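5'-methylthioadenosine nucleosidase (Arabidopsis thaliana, PDB 2QTT) is a nucleosidase of the phosphorylase superfamily, a two-subunit alpha/beta protein whose central mixed sheet carries a bound adenine. Local coordinates at residues A[28-33]-A[109-114]; A[39-44]-A[247-252]; A[114-119]-A[220-225]; A[137-142]-A[185-190]. All coordinates share one frame; numbering follows the deposited sequence.

Contact 1. Residues A[28-33]-A[109-114]; sequences SVVFVI and DIIINA
Ser28 and Asp109 open the pairing twice over. Ser28 N gives a nearly straight bond (166°) to Asp109 OD2 at 2.8 Å, and Asp109 N returns one to Ser28 O from above the carbonyl plane; OD2 also takes the amide of Ser27. One step on, Val29 turns CG2 anti to its backbone N (CG1 at chi1 49°), which sets that methyl 3.7 Å from CG1 of Ile112. Val30 then works through its backbone: its N donates to Ile110 O at 3.0 Å and its O accepts from Ile112 N at 2.8 Å. This alternation joins 28-32 to 110-114 as neighbouring parallel strands in the central sheet of the phosphorylase-superfamily fold. Strand 72-78 borders 28-32 on its other edge. Phe31 lies alongside Ile112, both side chains pointing the same way; CB of Ile112 makes a CH-pi contact over one ring face, 4.1 Å from the ring centroid and offset toward the rim, while CB of Ala114 sits at the ring edge. Helix 234-259 covers this side, helix 92-106 the side of Val30, Val32 and Ile111. Val32 O is gripped from opposite faces of its plane by Asn113 ND2 at 2.9 Å and Ala114 N at 3.3 Å. With its OD1 bonded to Lys221 NZ, the buried Asn113 amide is held at both ends. Last, Ile33 brings CG1 to within 3.5 Å of Ala114 O.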
loop_
_atom_site.group_PDB
_atom_site.type_symbol
_atom_site.label_atom_id
_atom_site.label_comp_id
_atom_site.label_asym_id
_atom_site.label_seq_id
_atom_site.Cartn_x
_atom_site.Cartn_y
_atom_site.Cartn_z
ATOM N N SER A 28 7.008 7.255 -23.588
ATOM C CA SER A 28 5.710 7.163 -22.921
ATOM C C SER A 28 5.684 7.692 -21.485
ATOM O O SER A 28 6.715 7.737 -20.784
ATOM C CB SER A 28 5.125 5.731 -22.978
ATOM O OG SER A 28 5.691 4.883 -22.006
ATOM N N VAL A 29 4.480 8.074 -21.065
ATOM C CA VAL A 29 4.223 8.490 -19.693
ATOM C C VAL A 29 3.001 7.758 -19.136
ATOM O O VAL A 29 2.034 7.505 -19.872
ATOM C CB VAL A 29 4.046 10.042 -19.582
ATOM C CG1 VAL A 29 3.073 10.576 -20.626
ATOM C CG2 VAL A 29 3.622 10.465 -18.156
ATOM N N VAL A 30 3.040 7.371 -17.857
ATOM C CA VAL A 30 1.783 6.954 -17.230
ATOM C C VAL A 30 1.390 7.946 -16.131
ATOM O O VAL A 30 2.215 8.348 -15.292
ATOM C CB VAL A 30 1.746 5.505 -16.681
ATOM C CG1 VAL A 30 1.991 4.458 -17.771
ATOM C CG2 VAL A 30 2.697 5.336 -15.570
ATOM N N PHE A 31 0.135 8.352 -16.169
ATOM C CA PHE A 31 -0.459 9.147 -15.092
ATOM C C PHE A 31 -1.142 8.200 -14.122
ATOM O O PHE A 31 -1.925 7.335 -14.543
ATOM C CB PHE A 31 -1.516 10.109 -15.633
ATOM C CG PHE A 31 -0.954 11.354 -16.224
ATOM C CD1 PHE A 31 -0.465 11.351 -17.534
ATOM C CD2 PHE A 31 -0.915 12.532 -15.480
ATOM C CE1 PHE A 31 0.055 12.513 -18.106
ATOM C CE2 PHE A 31 -0.395 13.711 -16.033
ATOM C CZ PHE A 31 0.093 13.703 -17.350
ATOM N N VAL A 32 -0.852 8.359 -12.836
ATOM C CA VAL A 32 -1.583 7.619 -11.793
ATOM C C VAL A 32 -2.516 8.628 -11.147
ATOM O O VAL A 32 -2.070 9.587 -10.517
ATOM C CB VAL A 32 -0.650 6.990 -10.709
ATOM C CG1 VAL A 32 -1.476 6.314 -9.641
ATOM C CG2 VAL A 32 0.327 5.973 -11.335
ATOM N N ILE A 33 -3.820 8.440 -11.346
ATOM C CA ILE A 33 -4.832 9.358 -10.811
ATOM C C ILE A 33 -5.805 8.555 -9.951
ATOM O O ILE A 33 -6.468 7.639 -10.448
ATOM C CB ILE A 33 -5.539 10.167 -11.953
ATOM C CG1 ILE A 33 -4.484 10.995 -12.712
ATOM C CG2 ILE A 33 -6.579 11.071 -11.380
ATOM C CD1 ILE A 33 -4.935 11.703 -13.974
ATOM N N ASP A 109 8.388 5.672 -19.411
ATOM C CA ASP A 109 9.642 6.393 -19.161
ATOM C C ASP A 109 9.536 7.215 -17.898
ATOM O O ASP A 109 10.540 7.528 -17.264
ATOM C CB ASP A 109 10.012 7.332 -20.317
ATOM C CG ASP A 109 10.340 6.584 -21.576
ATOM O OD1 ASP A 109 11.421 5.958 -21.622
ATOM O OD2 ASP A 109 9.510 6.609 -22.499
ATOM N N ILE A 110 8.314 7.587 -17.554
ATOM C CA ILE A 110 8.084 8.481 -16.434
ATOM C C ILE A 110 6.652 8.319 -15.949
ATOM O O ILE A 110 5.749 7.986 -16.729
ATOM C CB ILE A 110 8.442 9.977 -16.818
ATOM C CG1 ILE A 110 8.237 10.948 -15.647
ATOM C CG2 ILE A 110 7.689 10.439 -18.085
ATOM C CD1 ILE A 110 9.084 12.225 -15.807
ATOM N N ILE A 111 6.456 8.542 -14.659
ATOM C CA ILE A 111 5.166 8.409 -14.031
ATOM C C ILE A 111 4.836 9.748 -13.468
ATOM O O ILE A 111 5.701 10.409 -12.894
ATOM C CB ILE A 111 5.201 7.433 -12.844
ATOM C CG1 ILE A 111 5.575 6.017 -13.293
ATOM C CG2 ILE A 111 3.878 7.499 -12.026
ATOM C CD1 ILE A 111 4.416 5.084 -13.474
ATOM N N ILE A 112 3.583 10.151 -13.637
ATOM C CA ILE A 112 3.083 11.383 -13.052
ATOM C C ILE A 112 1.883 11.071 -12.170
ATOM O O ILE A 112 0.825 10.651 -12.660
ATOM C CB ILE A 112 2.694 12.431 -14.122
ATOM C CG1 ILE A 112 3.836 12.602 -15.151
ATOM C CG2 ILE A 112 2.236 13.742 -13.435
ATOM C CD1 ILE A 112 3.638 13.684 -16.245
ATOM N N ASN A 113 2.065 11.254 -10.862
ATOM C CA ASN A 113 0.945 11.230 -9.921
ATOM C C ASN A 113 0.273 12.609 -9.903
ATOM O O ASN A 113 0.854 13.592 -9.435
ATOM C CB ASN A 113 1.430 10.807 -8.518
ATOM C CG ASN A 113 0.291 10.736 -7.486
ATOM O OD1 ASN A 113 0.447 11.175 -6.339
ATOM N ND2 ASN A 113 -0.871 10.185 -7.903
ATOM N N ALA A 114 -0.946 12.678 -10.443
ATOM C CA ALA A 114 -1.698 13.928 -10.519
ATOM C C ALA A 114 -2.966 13.790 -9.712
ATOM O O ALA A 114 -3.631 12.766 -9.786
ATOM C CB ALA A 114 -2.046 14.276 -12.004
#

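Contact 2. Residues A[39-44]-A[247-252]; sequences ALPLVN and ALEGTA
Helices 39-44 and 247-252 run in roughly the same direction, their axes 9.0 Å apart at closest approach and inclined at -43°, with Leu42 and Glu249 the nearest residues by CA distance (5.5 Å). Glu249 points at the other helix and supplies most of its side of the contact. Its chain does not extend: CG stands anti to the carbonyl carbon and the chain bends at chi2 (-49°), folding the carboxylate back against the turn at Pro41 and Leu42. There OE1 lies 3.0 Å from Leu42 N and 3.3 Å from Leu42 CB. Helix 39-44 is kinked at this point, the N of Pro41 and of Leu42 making no bond to the preceding turn. The proline ring crosses the glutamate chain at a slant, though the close approach of their carbons is doubtful in detail. Both helices belong to the layers packed on the central sheet of this alpha/beta fold; helix 36-45 follows strand 28-32, and the long helix 234-259 comes after strand 217-226. Further along, the contact turns apolar. Leu42, with CG anti to its N (chi1 -166°), spreads both methyls over Ala252 CB, CD1 at 3.8 Å and CD2 at 4.0 Å. Behind Ala252, on the sheet side, lies Leu220 of strand 217-226, which Leu248 and Thr251 touch as well.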
loop_
_atom_site.group_PDB
_atom_site.type_symbol
_atom_site.label_atom_id
_atom_site.label_comp_id
_atom_site.label_asym_id
_atom_site.label_seq_id
_atom_site.Cartn_x
_atom_site.Cartn_y
_atom_site.Cartn_z
ATOM N N ALA A 39 -9.466 12.286 -13.587
ATOM C CA ALA A 39 -8.850 11.791 -14.815
ATOM C C ALA A 39 -9.621 12.163 -16.084
ATOM O O ALA A 39 -9.022 12.435 -17.115
ATOM C CB ALA A 39 -8.655 10.268 -14.735
ATOM N N LEU A 40 -10.952 12.168 -15.996
ATOM C CA LEU A 40 -11.808 12.344 -17.186
ATOM C C LEU A 40 -11.509 13.587 -18.038
ATOM O O LEU A 40 -11.472 13.479 -19.272
ATOM C CB LEU A 40 -13.304 12.305 -16.810
ATOM C CG LEU A 40 -13.863 11.057 -16.122
ATOM C CD1 LEU A 40 -15.419 11.121 -16.040
ATOM C CD2 LEU A 40 -13.400 9.748 -16.772
ATOM N N PRO A 41 -11.307 14.764 -17.407
ATOM C CA PRO A 41 -10.980 15.958 -18.212
ATOM C C PRO A 41 -9.677 15.823 -19.018
ATOM O O PRO A 41 -9.598 16.284 -20.151
ATOM C CB PRO A 41 -10.873 17.063 -17.155
ATOM C CG PRO A 41 -11.674 16.559 -16.000
ATOM C CD PRO A 41 -11.399 15.099 -15.976
ATOM N N LEU A 42 -8.668 15.176 -18.446
ATOM C CA LEU A 42 -7.438 14.902 -19.187
ATOM C C LEU A 42 -7.691 13.881 -20.308
ATOM O O LEU A 42 -7.209 14.049 -21.430
ATOM C CB LEU A 42 -6.332 14.433 -18.227
ATOM C CG LEU A 42 -4.866 14.379 -18.663
ATOM C CD1 LEU A 42 -4.316 15.732 -19.153
ATOM C CD2 LEU A 42 -4.030 13.845 -17.487
ATOM N N VAL A 43 -8.472 12.843 -20.008
ATOM C CA VAL A 43 -8.889 11.858 -21.005
ATOM C C VAL A 43 -9.641 12.520 -22.161
ATOM O O VAL A 43 -9.374 12.214 -23.327
ATOM C CB VAL A 43 -9.783 10.774 -20.386
ATOM C CG1 VAL A 43 -10.484 9.918 -21.500
ATOM C CG2 VAL A 43 -8.972 9.913 -19.447
ATOM N N ASN A 44 -10.575 13.410 -21.829
ATOM C CA ASN A 44 -11.385 14.134 -22.823
ATOM C C ASN A 44 -10.522 15.098 -23.643
ATOM O O ASN A 44 -10.627 15.152 -24.868
ATOM C CB ASN A 44 -12.529 14.909 -22.145
ATOM C CG ASN A 44 -13.663 14.006 -21.641
ATOM O OD1 ASN A 44 -14.480 14.430 -20.812
ATOM N ND2 ASN A 44 -13.726 12.775 -22.142
ATOM N N ALA A 247 -8.181 23.241 -13.158
ATOM C CA ALA A 247 -6.792 23.720 -13.005
ATOM C C ALA A 247 -5.790 22.575 -13.123
ATOM O O ALA A 247 -4.775 22.715 -13.796
ATOM C CB ALA A 247 -6.576 24.476 -11.675
ATOM N N LEU A 248 -6.070 21.452 -12.467
ATOM C CA LEU A 248 -5.184 20.283 -12.577
ATOM C C LEU A 248 -5.056 19.819 -14.035
ATOM O O LEU A 248 -3.953 19.531 -14.506
ATOM C CB LEU A 248 -5.663 19.134 -11.670
ATOM C CG LEU A 248 -4.832 17.847 -11.663
ATOM C CD1 LEU A 248 -3.412 18.054 -11.082
ATOM C CD2 LEU A 248 -5.567 16.758 -10.907
ATOM N N GLU A 249 -6.179 19.760 -14.756
ATOM C CA GLU A 249 -6.147 19.329 -16.151
ATOM C C GLU A 249 -5.309 20.285 -17.000
ATOM O O GLU A 249 -4.466 19.849 -17.797
ATOM C CB GLU A 249 -7.564 19.201 -16.741
ATOM C CG GLU A 249 -8.611 18.559 -15.807
ATOM C CD GLU A 249 -8.152 17.232 -15.136
ATOM O OE1 GLU A 249 -7.721 16.297 -15.858
ATOM O OE2 GLU A 249 -8.237 17.126 -13.893
ATOM N N GLY A 250 -5.542 21.591 -16.823
ATOM C CA GLY A 250 -4.781 22.620 -17.540
ATOM C C GLY A 250 -3.280 22.516 -17.319
ATOM O O GLY A 250 -2.489 22.626 -18.253
ATOM N N THR A 251 -2.885 22.281 -16.079
ATOM C CA THR A 251 -1.468 22.061 -15.766
ATOM C C THR A 251 -0.952 20.738 -16.352
ATOM O O THR A 251 0.103 20.721 -16.968
ATOM C CB THR A 251 -1.201 22.190 -14.255
ATOM O OG1 THR A 251 -1.549 23.524 -13.833
ATOM C CG2 THR A 251 0.263 21.933 -13.940
ATOM N N ALA A 252 -1.697 19.639 -16.192
ATOM C CA ALA A 252 -1.272 18.347 -16.761
ATOM C C ALA A 252 -1.097 18.400 -18.280
ATOM O O ALA A 252 -0.145 17.828 -18.814
ATOM C CB ALA A 252 -2.215 17.205 -16.344
#

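Contact 3. Residues A[114-119]-A[220-225]; sequences AGTCGG and LKAVTD. With ADE (adenine), chain C.
At chi1 61° the CG of Asp225 sits between its backbone N and carbonyl carbon, carrying the carboxylate over Gly118 to the adenine; at 50° Thr224 places OG1 likewise and swings CG2 toward Thr116. OD2 of Asp225 accepts from adenine N6 at 2.6 Å, a short but bent bond (137°). Lys199 NZ also bonds to the adenine. OD1 takes the Thr224 hydroxyl on its anti lone pair, a second-shell bond that probably helps fix the carboxylate's rotation. Gly118 N lies 3.5 Å from adenine C5. The two threonines cross at about a right angle, and the fit is tight: Thr224 CG2 to Thr116 CB is 3.4 Å. The two strands pair in parallel, Ala222 N bonding to Gly115 O at 2.9 Å and Gly119 N to Asp225 O at 2.8 Å. On the face of Cys117 and Lys221, SG rests 3.7 Å from Lys221 CB. A water bridges Thr116 O and the lysine NZ, whose salt bridge to Asp200 is joined by the bond to Asn113. Strands 198-200 and 130-138 flank the pair, Leu198 touching Cys117 and Val223, while helix 234-259 packs on the side of Ala222 through Val244 and Leu248.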
loop_
_atom_site.group_PDB
_atom_site.type_symbol
_atom_site.label_atom_id
_atom_site.label_comp_id
_atom_site.label_asym_id
_atom_site.label_seq_id
_atom_site.Cartn_x
_atom_site.Cartn_y
_atom_site.Cartn_z
ATOM N N ALA A 114 -0.946 12.678 -10.443
ATOM C CA ALA A 114 -1.698 13.928 -10.519
ATOM C C ALA A 114 -2.966 13.790 -9.712
ATOM O O ALA A 114 -3.631 12.766 -9.786
ATOM C CB ALA A 114 -2.046 14.276 -12.004
ATOM N N GLY A 115 -3.306 14.805 -8.926
ATOM C CA GLY A 115 -4.576 14.786 -8.220
ATOM C C GLY A 115 -4.767 16.023 -7.372
ATOM O O GLY A 115 -3.854 16.845 -7.260
ATOM N N THR A 116 -5.948 16.139 -6.772
ATOM C CA THR A 116 -6.249 17.221 -5.853
ATOM C C THR A 116 -5.819 16.797 -4.441
ATOM O O THR A 116 -5.699 15.599 -4.155
ATOM C CB THR A 116 -7.741 17.623 -5.901
ATOM O OG1 THR A 116 -8.549 16.524 -5.465
ATOM C CG2 THR A 116 -8.156 18.043 -7.338
ATOM N N CYS A 117 -5.557 17.772 -3.572
ATOM C CA CYS A 117 -5.013 17.496 -2.230
ATOM C C CYS A 117 -5.306 18.662 -1.292
ATOM O O CYS A 117 -5.860 19.682 -1.709
ATOM C CB CYS A 117 -3.494 17.290 -2.321
ATOM S SG CYS A 117 -2.601 18.794 -2.742
ATOM N N GLY A 118 -4.942 18.512 -0.023
ATOM C CA GLY A 118 -5.081 19.606 0.930
ATOM C C GLY A 118 -3.800 20.413 0.934
ATOM O O GLY A 118 -2.757 19.926 0.477
ATOM N N GLY A 119 -3.875 21.647 1.420
ATOM C CA GLY A 119 -2.683 22.499 1.499
ATOM C C GLY A 119 -2.658 23.312 2.781
ATOM O O GLY A 119 -3.694 23.476 3.442
ATOM N N LEU A 220 1.903 16.359 -9.620
ATOM C CA LEU A 220 1.146 17.596 -9.824
ATOM C C LEU A 220 -0.007 17.563 -8.827
ATOM O O LEU A 220 -0.885 16.689 -8.917
ATOM C CB LEU A 220 0.596 17.680 -11.246
ATOM C CG LEU A 220 1.579 17.668 -12.416
ATOM C CD1 LEU A 220 0.825 17.501 -13.755
ATOM C CD2 LEU A 220 2.461 18.955 -12.388
ATOM N N LYS A 221 0.020 18.465 -7.850
ATOM C CA LYS A 221 -0.919 18.389 -6.720
ATOM C C LYS A 221 -1.675 19.704 -6.571
ATOM O O LYS A 221 -1.077 20.758 -6.298
ATOM C CB LYS A 221 -0.220 17.998 -5.405
ATOM C CG LYS A 221 0.332 16.562 -5.370
ATOM C CD LYS A 221 -0.773 15.548 -5.182
ATOM C CE LYS A 221 -0.354 14.166 -5.640
ATOM N NZ LYS A 221 -1.201 13.073 -5.063
ATOM N N ALA A 222 -2.989 19.620 -6.781
ATOM C CA ALA A 222 -3.814 20.802 -6.897
ATOM C C ALA A 222 -4.617 21.037 -5.609
ATOM O O ALA A 222 -5.431 20.206 -5.196
ATOM C CB ALA A 222 -4.756 20.691 -8.155
ATOM N N VAL A 223 -4.380 22.177 -4.975
ATOM C CA VAL A 223 -4.931 22.413 -3.641
ATOM C C VAL A 223 -6.452 22.717 -3.702
ATOM O O VAL A 223 -6.850 23.789 -4.151
ATOM C CB VAL A 223 -4.177 23.549 -2.904
ATOM C CG1 VAL A 223 -4.733 23.713 -1.507
ATOM C CG2 VAL A 223 -2.675 23.223 -2.805
ATOM N N THR A 224 -7.279 21.778 -3.247
ATOM C CA THR A 224 -8.738 22.003 -3.211
ATOM C C THR A 224 -9.239 22.457 -1.854
ATOM O O THR A 224 -10.387 22.904 -1.738
ATOM C CB THR A 224 -9.575 20.736 -3.543
ATOM O OG1 THR A 224 -9.129 19.620 -2.759
ATOM C CG2 THR A 224 -9.512 20.409 -5.008
ATOM N N ASP A 225 -8.408 22.302 -0.822
ATOM C CA ASP A 225 -8.815 22.657 0.538
ATOM C C ASP A 225 -7.640 23.107 1.390
ATOM O O ASP A 225 -6.521 22.590 1.263
ATOM C CB ASP A 225 -9.522 21.487 1.213
ATOM C CG ASP A 225 -8.636 20.261 1.331
ATOM O OD1 ASP A 225 -8.383 19.579 0.315
ATOM O OD2 ASP A 225 -8.188 19.986 2.450
HETATM N N9 ADE C . -7.330 14.732 -0.797
HETATM C C8 ADE C . -8.034 15.882 -1.059
HETATM N N7 ADE C . -8.048 16.736 -0.053
HETATM C C5 ADE C . -7.306 16.098 0.935
HETATM C C6 ADE C . -6.936 16.454 2.254
HETATM N N6 ADE C . -7.287 17.600 2.841
HETATM N N1 ADE C . -6.188 15.586 2.970
HETATM C C2 ADE C . -5.823 14.429 2.400
HETATM N N3 ADE C . -6.111 13.985 1.176
HETATM C C4 ADE C . -6.855 14.868 0.488
HETATM O O HOH W 1 -4.135 13.716 -4.969
#

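Contact 4. Residues A[137-142]-A[185-190]; sequences VFHDRR and TQDETL
One water is gripped by three groups and ties the loop after strand 130-138 to helix 185-190: it donates to Asp187 OD1 at 2.6 Å and to His139 O at 2.8 Å, and accepts from Arg142 NH1 at 3.0 Å, lying in the guanidinium plane at its edge. Around this polar centre the side chains pack. Arg142 reaches out with chi2 extended (171°), laying CD against Gln186 CG at 3.5 Å; the bend at chi3 then turns the guanidinium alongside the Gln186 amide, their planes only 25° apart. Leu190 reaches the loop with both branches, CD2 coming 3.4 Å from His139 O and CD1 4.1 Å from Arg142 CD. His139 rests its CB on Leu190 CB at 4.0 Å, its ring turned 55° to the Asp187 carboxylate. The stronger charge partners lie across the dimer. NH2 of Arg142 forms a salt bridge with Asp187 of the second subunit, and its NE one with Asp182 of that subunit. This is a loop-helix contact at the dimer interface, where Arg142 and Asp187 form salt bridges reciprocally with their counterparts; the His139 side chain and the bound adenine have their nearest atoms about 6 Å apart.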
loop_
_atom_site.group_PDB
_atom_site.type_symbol
_atom_site.label_atom_id
_atom_site.label_comp_id
_atom_site.label_asym_id
_atom_site.label_seq_id
_atom_site.Cartn_x
_atom_site.Cartn_y
_atom_site.Cartn_z
ATOM N N VAL A 137 6.839 12.446 1.838
ATOM C CA VAL A 137 6.961 11.667 3.066
ATOM C C VAL A 137 5.586 11.093 3.427
ATOM O O VAL A 137 4.575 11.528 2.883
ATOM C CB VAL A 137 7.457 12.524 4.275
ATOM C CG1 VAL A 137 8.907 12.937 4.114
ATOM C CG2 VAL A 137 6.551 13.719 4.522
ATOM N N PHE A 138 5.567 10.120 4.333
ATOM C CA PHE A 138 4.348 9.670 5.037
ATOM C C PHE A 138 4.229 10.349 6.396
ATOM O O PHE A 138 5.245 10.532 7.095
ATOM C CB PHE A 138 4.415 8.177 5.322
ATOM C CG PHE A 138 4.384 7.308 4.091
ATOM C CD1 PHE A 138 3.172 6.889 3.560
ATOM C CD2 PHE A 138 5.572 6.871 3.509
ATOM C CE1 PHE A 138 3.123 6.072 2.436
ATOM C CE2 PHE A 138 5.549 6.048 2.384
ATOM C CZ PHE A 138 4.320 5.644 1.846
ATOM N N HIS A 139 3.001 10.673 6.800
ATOM C CA HIS A 139 2.766 11.152 8.164
ATOM C C HIS A 139 2.132 10.090 9.076
ATOM O O HIS A 139 1.961 10.327 10.270
ATOM C CB HIS A 139 1.964 12.464 8.218
ATOM C CG HIS A 139 0.766 12.517 7.315
ATOM N ND1 HIS A 139 -0.465 11.985 7.655
ATOM C CD2 HIS A 139 0.606 13.084 6.098
ATOM C CE1 HIS A 139 -1.321 12.206 6.670
ATOM N NE2 HIS A 139 -0.693 12.865 5.711
ATOM N N ASP A 140 1.809 8.919 8.526
ATOM C CA ASP A 140 1.080 7.908 9.319
ATOM C C ASP A 140 1.768 6.549 9.409
ATOM O O ASP A 140 1.127 5.520 9.649
ATOM C CB ASP A 140 -0.361 7.769 8.798
ATOM C CG ASP A 140 -0.433 7.104 7.442
ATOM O OD1 ASP A 140 0.607 7.076 6.730
ATOM O OD2 ASP A 140 -1.529 6.617 7.091
ATOM N N ARG A 141 3.078 6.527 9.217
ATOM C CA ARG A 141 3.821 5.293 9.429
ATOM C C ARG A 141 4.835 5.507 10.547
ATOM O O ARG A 141 6.018 5.733 10.287
ATOM C CB ARG A 141 4.491 4.782 8.127
ATOM C CG ARG A 141 3.567 4.858 6.886
ATOM C CD ARG A 141 4.027 3.958 5.762
ATOM N NE ARG A 141 5.450 4.104 5.409
ATOM C CZ ARG A 141 6.050 3.368 4.470
ATOM N NH1 ARG A 141 5.364 2.436 3.803
ATOM N NH2 ARG A 141 7.331 3.548 4.198
ATOM N N ARG A 142 4.349 5.434 11.786
ATOM C CA ARG A 142 5.148 5.777 12.964
ATOM C C ARG A 142 5.736 4.509 13.561
ATOM O O ARG A 142 5.006 3.653 14.097
ATOM C CB ARG A 142 4.310 6.540 13.999
ATOM C CG ARG A 142 3.565 7.798 13.471
ATOM C CD ARG A 142 2.596 8.333 14.527
ATOM N NE ARG A 142 1.846 7.220 15.132
ATOM C CZ ARG A 142 0.621 6.848 14.781
ATOM N NH1 ARG A 142 -0.042 7.549 13.874
ATOM N NH2 ARG A 142 0.051 5.796 15.366
ATOM N N THR A 185 -4.176 15.189 15.664
ATOM C CA THR A 185 -3.051 15.949 16.176
ATOM C C THR A 185 -1.739 15.204 15.920
ATOM O O THR A 185 -0.735 15.832 15.584
ATOM C CB THR A 185 -3.209 16.305 17.652
ATOM O OG1 THR A 185 -4.520 16.836 17.868
ATOM C CG2 THR A 185 -2.130 17.370 18.093
ATOM N N GLN A 186 -1.763 13.876 16.061
ATOM C CA GLN A 186 -0.587 13.047 15.787
ATOM C C GLN A 186 -0.137 13.218 14.330
ATOM O O GLN A 186 1.050 13.384 14.069
ATOM C CB GLN A 186 -0.838 11.566 16.120
ATOM C CG GLN A 186 0.367 10.649 15.844
ATOM C CD GLN A 186 1.558 10.972 16.749
ATOM O OE1 GLN A 186 1.626 10.510 17.877
ATOM N NE2 GLN A 186 2.501 11.766 16.240
ATOM N N ASP A 187 -1.096 13.197 13.404
ATOM C CA ASP A 187 -0.826 13.460 11.997
ATOM C C ASP A 187 -0.175 14.850 11.812
ATOM O O ASP A 187 0.855 14.988 11.158
ATOM C CB ASP A 187 -2.124 13.406 11.176
ATOM C CG ASP A 187 -2.791 12.043 11.190
ATOM O OD1 ASP A 187 -2.118 11.013 11.464
ATOM O OD2 ASP A 187 -4.015 12.004 10.926
ATOM N N GLU A 188 -0.787 15.865 12.410
ATOM C CA GLU A 188 -0.339 17.247 12.288
ATOM C C GLU A 188 1.075 17.403 12.809
ATOM O O GLU A 188 1.899 18.088 12.218
ATOM C CB GLU A 188 -1.297 18.164 13.062
ATOM C CG GLU A 188 -1.093 19.647 12.836
ATOM C CD GLU A 188 -1.879 20.473 13.851
ATOM O OE1 GLU A 188 -1.848 20.141 15.056
ATOM O OE2 GLU A 188 -2.539 21.434 13.425
ATOM N N THR A 189 1.359 16.742 13.920
ATOM C CA THR A 189 2.689 16.757 14.523
ATOM C C THR A 189 3.782 16.303 13.540
ATOM O O THR A 189 4.816 16.984 13.409
ATOM C CB THR A 189 2.694 15.913 15.817
ATOM O OG1 THR A 189 1.759 16.500 16.729
ATOM C CG2 THR A 189 4.062 15.863 16.448
ATOM N N LEU A 190 3.565 15.175 12.848
ATOM C CA LEU A 190 4.530 14.739 11.833
ATOM C C LEU A 190 4.586 15.693 10.644
ATOM O O LEU A 190 5.664 16.044 10.181
ATOM C CB LEU A 190 4.268 13.308 11.353
ATOM C CG LEU A 190 5.012 12.212 12.108
ATOM C CD1 LEU A 190 4.352 11.833 13.429
ATOM C CD2 LEU A 190 5.140 10.977 11.227
HETATM O O HOH W 2 0.168 10.204 12.461
#

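In the fold
Contacts 1 and 3 share strand 110-119, which has 28-32 along one edge and 217-226 along the other; Ala114 belongs to both, and their centres are about 16 Å apart in one sheet. Contact 2 joins the helices that follow the two outer strands of this trio, its Leu42, Leu248 and Ala252 packing on Phe31, Ala114 and Leu220. Contact 4 stands apart, its centre about 30 Å from that of contact 2, on the opposite side of the chain's centre. Contact 1 closes before contacts 3 and 4 open; contact 4 falls between the segments of contact 3, and both between those of contact 2. Neighbouring strands 217-226 and 130-138 carry the sheet from the adenine toward the dimer interface.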